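Local coordinates for protein racemase, putative (Roseobacter denitrificans, PDB 3TCS) that binds magnesium and D-alanine in a TIM-barrel fold of the mandelate racemase/muconate lactonizing enzyme family, and is probably a hydro-lyase or racemase, at residues A138-R143 with R148-R153. Numbering follows the deposited sequence.
Sequences ASSMKR and RDEAER
Ser140 and Glu150 meet through a short hydrogen bond that illustrates how one hydroxyl can join a loop to a helical ion pair. Ser140 OG donates to Glu150 OE1 at 2.6 Å, reaching it on the syn side, 17° out of the carboxylate plane. The same hydroxyl lies at the edge of the Arg153 guanidinium, in its plane, and accepts a weak, bent bond from Arg153 NH2 at 2.7 Å. One turn apart on the helix, Arg153 grips Glu150 side-on: NE (2.8 Å) and NH2 (3.0 Å) both converge on OE2, which holds the guanidinium in place. Glu150 gets there by bending at chi2 (81°), whereas Arg153 runs extended from CG to NE. This joins the loop that follows strand 132-139 to helix 147-161, within a beta-alpha-beta unit of the TIM barrel, and Met141, in the same loop, touches the bound D-alanine. A water donates to both Lys142 O and Glu150 OE1, so the carboxylate is held at both oxygens. With an alanine here in place of Glu150, Ser140 OG would probably lose its acceptor, the water would keep Lys142 O alone of the two, and the guanidinium would be freer to turn, although Arg153 NH2 also pairs with Glu337. Lys142 crosses Arg153 at a slant, its CD 4.1 Å from Arg153 NH2, while NZ forms a salt bridge with Asp340.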
ATOM      1  N   ALA B 138      17.463   2.203 -24.484  1.00  8.90           N
ATOM      2  CA  ALA B 138      17.466   0.753 -24.331  1.00  8.92           C
ATOM      3  C   ALA B 138      17.698   0.433 -22.863  1.00  9.52           C
ATOM      4  O   ALA B 138      18.735   0.769 -22.291  1.00  9.47           O
ATOM      5  CB  ALA B 138      18.551   0.130 -25.192  1.00  9.82           C
ATOM      6  N   SER B 139      16.723  -0.219 -22.249  1.00  8.17           N
ATOM      7  CA  SER B 139      16.820  -0.529 -20.838  1.00  7.26           C
ATOM      8  C   SER B 139      17.057  -2.006 -20.525  1.00  8.46           C
ATOM      9  O   SER B 139      16.235  -2.860 -20.854  1.00  7.77           O
ATOM     10  CB  SER B 139      15.549  -0.032 -20.137  1.00  6.92           C
ATOM     11  OG  SER B 139      15.682  -0.041 -18.730  1.00  9.20           O
ATOM     12  N   SER B 140      18.195  -2.293 -19.897  1.00  8.34           N
ATOM     13  CA  SER B 140      18.537  -3.654 -19.495  1.00  9.89           C
ATOM     14  C   SER B 140      17.992  -3.876 -18.087  1.00  9.91           C
ATOM     15  O   SER B 140      18.142  -3.016 -17.221  1.00 11.29           O
ATOM     16  CB  SER B 140      20.052  -3.860 -19.473  1.00 10.44           C
ATOM     17  OG  SER B 140      20.365  -5.054 -18.776  1.00 12.65           O
ATOM     18  N   MET B 141      17.370  -5.029 -17.862  1.00  9.63           N
ATOM     19  CA  MET B 141      16.788  -5.350 -16.559  1.00 11.99           C
ATOM     20  C   MET B 141      17.659  -6.297 -15.736  1.00 13.00           C
ATOM     21  O   MET B 141      17.450  -6.462 -14.534  1.00 14.15           O
ATOM     22  CB  MET B 141      15.423  -6.016 -16.752  1.00 10.95           C
ATOM     23  CG  MET B 141      14.442  -5.238 -17.595  1.00 13.24           C
ATOM     24  SD  MET B 141      13.974  -3.690 -16.829  1.00 14.12           S
ATOM     25  CE  MET B 141      13.585  -2.707 -18.276  1.00 11.13           C
ATOM     26  N   LYS B 142      18.638  -6.910 -16.389  1.00 12.67           N
ATOM     27  CA  LYS B 142      19.502  -7.891 -15.746  1.00 14.09           C
ATOM     28  C   LYS B 142      20.696  -7.426 -14.927  1.00 13.46           C
ATOM     29  O   LYS B 142      21.309  -6.399 -15.207  1.00 11.91           O
ATOM     30  CB  LYS B 142      20.007  -8.879 -16.799  1.00 14.63           C
ATOM     31  CG  LYS B 142      18.914  -9.703 -17.458  1.00 16.25           C
ATOM     32  CD  LYS B 142      19.495 -10.603 -18.539  1.00 18.08           C
ATOM     33  CE  LYS B 142      18.449 -11.560 -19.089  1.00 21.80           C
ATOM     34  NZ  LYS B 142      19.017 -12.477 -20.115  1.00 20.20           N
ATOM     35  N   ARG B 143      21.004  -8.220 -13.906  1.00 13.55           N
ATOM     36  CA  ARG B 143      22.153  -8.015 -13.039  1.00 15.23           C
ATOM     37  C   ARG B 143      22.994  -9.284 -13.142  1.00 16.66           C
ATOM     38  O   ARG B 143      24.199  -9.275 -12.887  1.00 16.52           O
ATOM     39  CB  ARG B 143      21.721  -7.790 -11.592  1.00 15.86           C
ATOM     40  CG  ARG B 143      21.327  -6.359 -11.317  1.00 13.71           C
ATOM     41  CD  ARG B 143      21.191  -6.091  -9.838  1.00 12.59           C
ATOM     42  NE  ARG B 143      21.013  -4.667  -9.596  1.00 11.18           N
ATOM     43  CZ  ARG B 143      19.889  -4.001  -9.831  1.00 11.71           C
ATOM     44  NH1 ARG B 143      18.821  -4.629 -10.307  1.00  9.43           N
ATOM     45  NH2 ARG B 143      19.843  -2.696  -9.617  1.00  9.32           N
ATOM     46  N   ARG B 148      30.666  -7.497 -19.779  1.00 14.54           N
ATOM     47  CA  ARG B 148      31.103  -7.775 -21.143  1.00 14.48           C
ATOM     48  C   ARG B 148      29.948  -8.173 -22.049  1.00 14.10           C
ATOM     49  O   ARG B 148      29.813  -7.647 -23.150  1.00 11.38           O
ATOM     50  CB  ARG B 148      32.167  -8.879 -21.149  1.00 17.42           C
ATOM     51  CG  ARG B 148      32.815  -9.109 -22.511  1.00 21.20           C
ATOM     52  CD  ARG B 148      33.941 -10.139 -22.427  1.00 26.13           C
ATOM     53  NE  ARG B 148      34.686 -10.247 -23.682  1.00 29.96           N
ATOM     54  CZ  ARG B 148      35.587  -9.362 -24.105  1.00 33.60           C
ATOM     55  NH1 ARG B 148      35.875  -8.292 -23.374  1.00 34.54           N
ATOM     56  NH2 ARG B 148      36.199  -9.542 -25.269  1.00 34.90           N
ATOM     57  N   ASP B 149      29.116  -9.106 -21.592  1.00 13.47           N
ATOM     58  CA  ASP B 149      27.979  -9.539 -22.394  1.00 12.89           C
ATOM     59  C   ASP B 149      26.920  -8.456 -22.498  1.00 12.39           C
ATOM     60  O   ASP B 149      26.226  -8.353 -23.509  1.00 11.97           O
ATOM     61  CB  ASP B 149      27.368 -10.818 -21.818  1.00 14.77           C
ATOM     62  CG  ASP B 149      28.249 -12.030 -22.044  1.00 17.68           C
ATOM     63  OD1 ASP B 149      29.121 -11.954 -22.932  1.00 18.13           O
ATOM     64  OD2 ASP B 149      28.067 -13.053 -21.348  1.00 18.07           O
ATOM     65  N   GLU B 150      26.795  -7.648 -21.450  1.00 12.20           N
ATOM     66  CA  GLU B 150      25.823  -6.559 -21.437  1.00 12.71           C
ATOM     67  C   GLU B 150      26.197  -5.533 -22.504  1.00 13.40           C
ATOM     68  O   GLU B 150      25.361  -5.119 -23.307  1.00 13.17           O
ATOM     69  CB  GLU B 150      25.798  -5.879 -20.063  1.00 14.11           C
ATOM     70  CG  GLU B 150      24.838  -4.693 -19.977  1.00 14.87           C
ATOM     71  CD  GLU B 150      23.392  -5.106 -19.748  1.00 16.36           C
ATOM     72  OE1 GLU B 150      22.920  -5.003 -18.596  1.00 17.49           O
ATOM     73  OE2 GLU B 150      22.724  -5.536 -20.712  1.00 18.12           O
ATOM     74  N   ALA B 151      27.459  -5.118 -22.507  1.00 12.91           N
ATOM     75  CA  ALA B 151      27.929  -4.145 -23.485  1.00 14.02           C
ATOM     76  C   ALA B 151      27.771  -4.695 -24.896  1.00 13.65           C
ATOM     77  O   ALA B 151      27.374  -3.978 -25.808  1.00 13.66           O
ATOM     78  CB  ALA B 151      29.396  -3.798 -23.218  1.00 14.67           C
ATOM     79  N   GLU B 152      28.075  -5.975 -25.067  1.00 14.44           N
ATOM     80  CA  GLU B 152      27.990  -6.613 -26.373  1.00 15.23           C
ATOM     81  C   GLU B 152      26.576  -6.588 -26.944  1.00 14.46           C
ATOM     82  O   GLU B 152      26.373  -6.190 -28.091  1.00 13.66           O
ATOM     83  CB  GLU B 152      28.505  -8.057 -26.280  1.00 18.68           C
ATOM     84  CG  GLU B 152      28.509  -8.819 -27.598  1.00 27.13           C
ATOM     85  CD  GLU B 152      29.260 -10.145 -27.512  1.00 31.87           C
ATOM     86  OE1 GLU B 152      28.973 -10.944 -26.592  1.00 34.40           O
ATOM     87  OE2 GLU B 152      30.138 -10.387 -28.370  1.00 34.29           O
ATOM     88  N   ARG B 153      25.588  -6.995 -26.153  1.00 13.43           N
ATOM     89  CA  ARG B 153      24.224  -6.997 -26.663  1.00 11.99           C
ATOM     90  C   ARG B 153      23.682  -5.584 -26.879  1.00 11.78           C
ATOM     91  O   ARG B 153      22.912  -5.346 -27.808  1.00  9.94           O
ATOM     92  CB  ARG B 153      23.288  -7.795 -25.739  1.00 13.84           C
ATOM     93  CG  ARG B 153      23.012  -7.182 -24.374  1.00 14.91           C
ATOM     94  CD  ARG B 153      21.825  -7.895 -23.712  1.00 14.31           C
ATOM     95  NE  ARG B 153      21.469  -7.317 -22.419  1.00 14.27           N
ATOM     96  CZ  ARG B 153      20.399  -7.665 -21.708  1.00 14.08           C
ATOM     97  NH1 ARG B 153      19.564  -8.593 -22.159  1.00 11.43           N
ATOM     98  NH2 ARG B 153      20.163  -7.082 -20.540  1.00 12.17           N
TER
HETATM   99  O   HOH W   1      23.208  -4.599 -16.089  1.00 15.14           O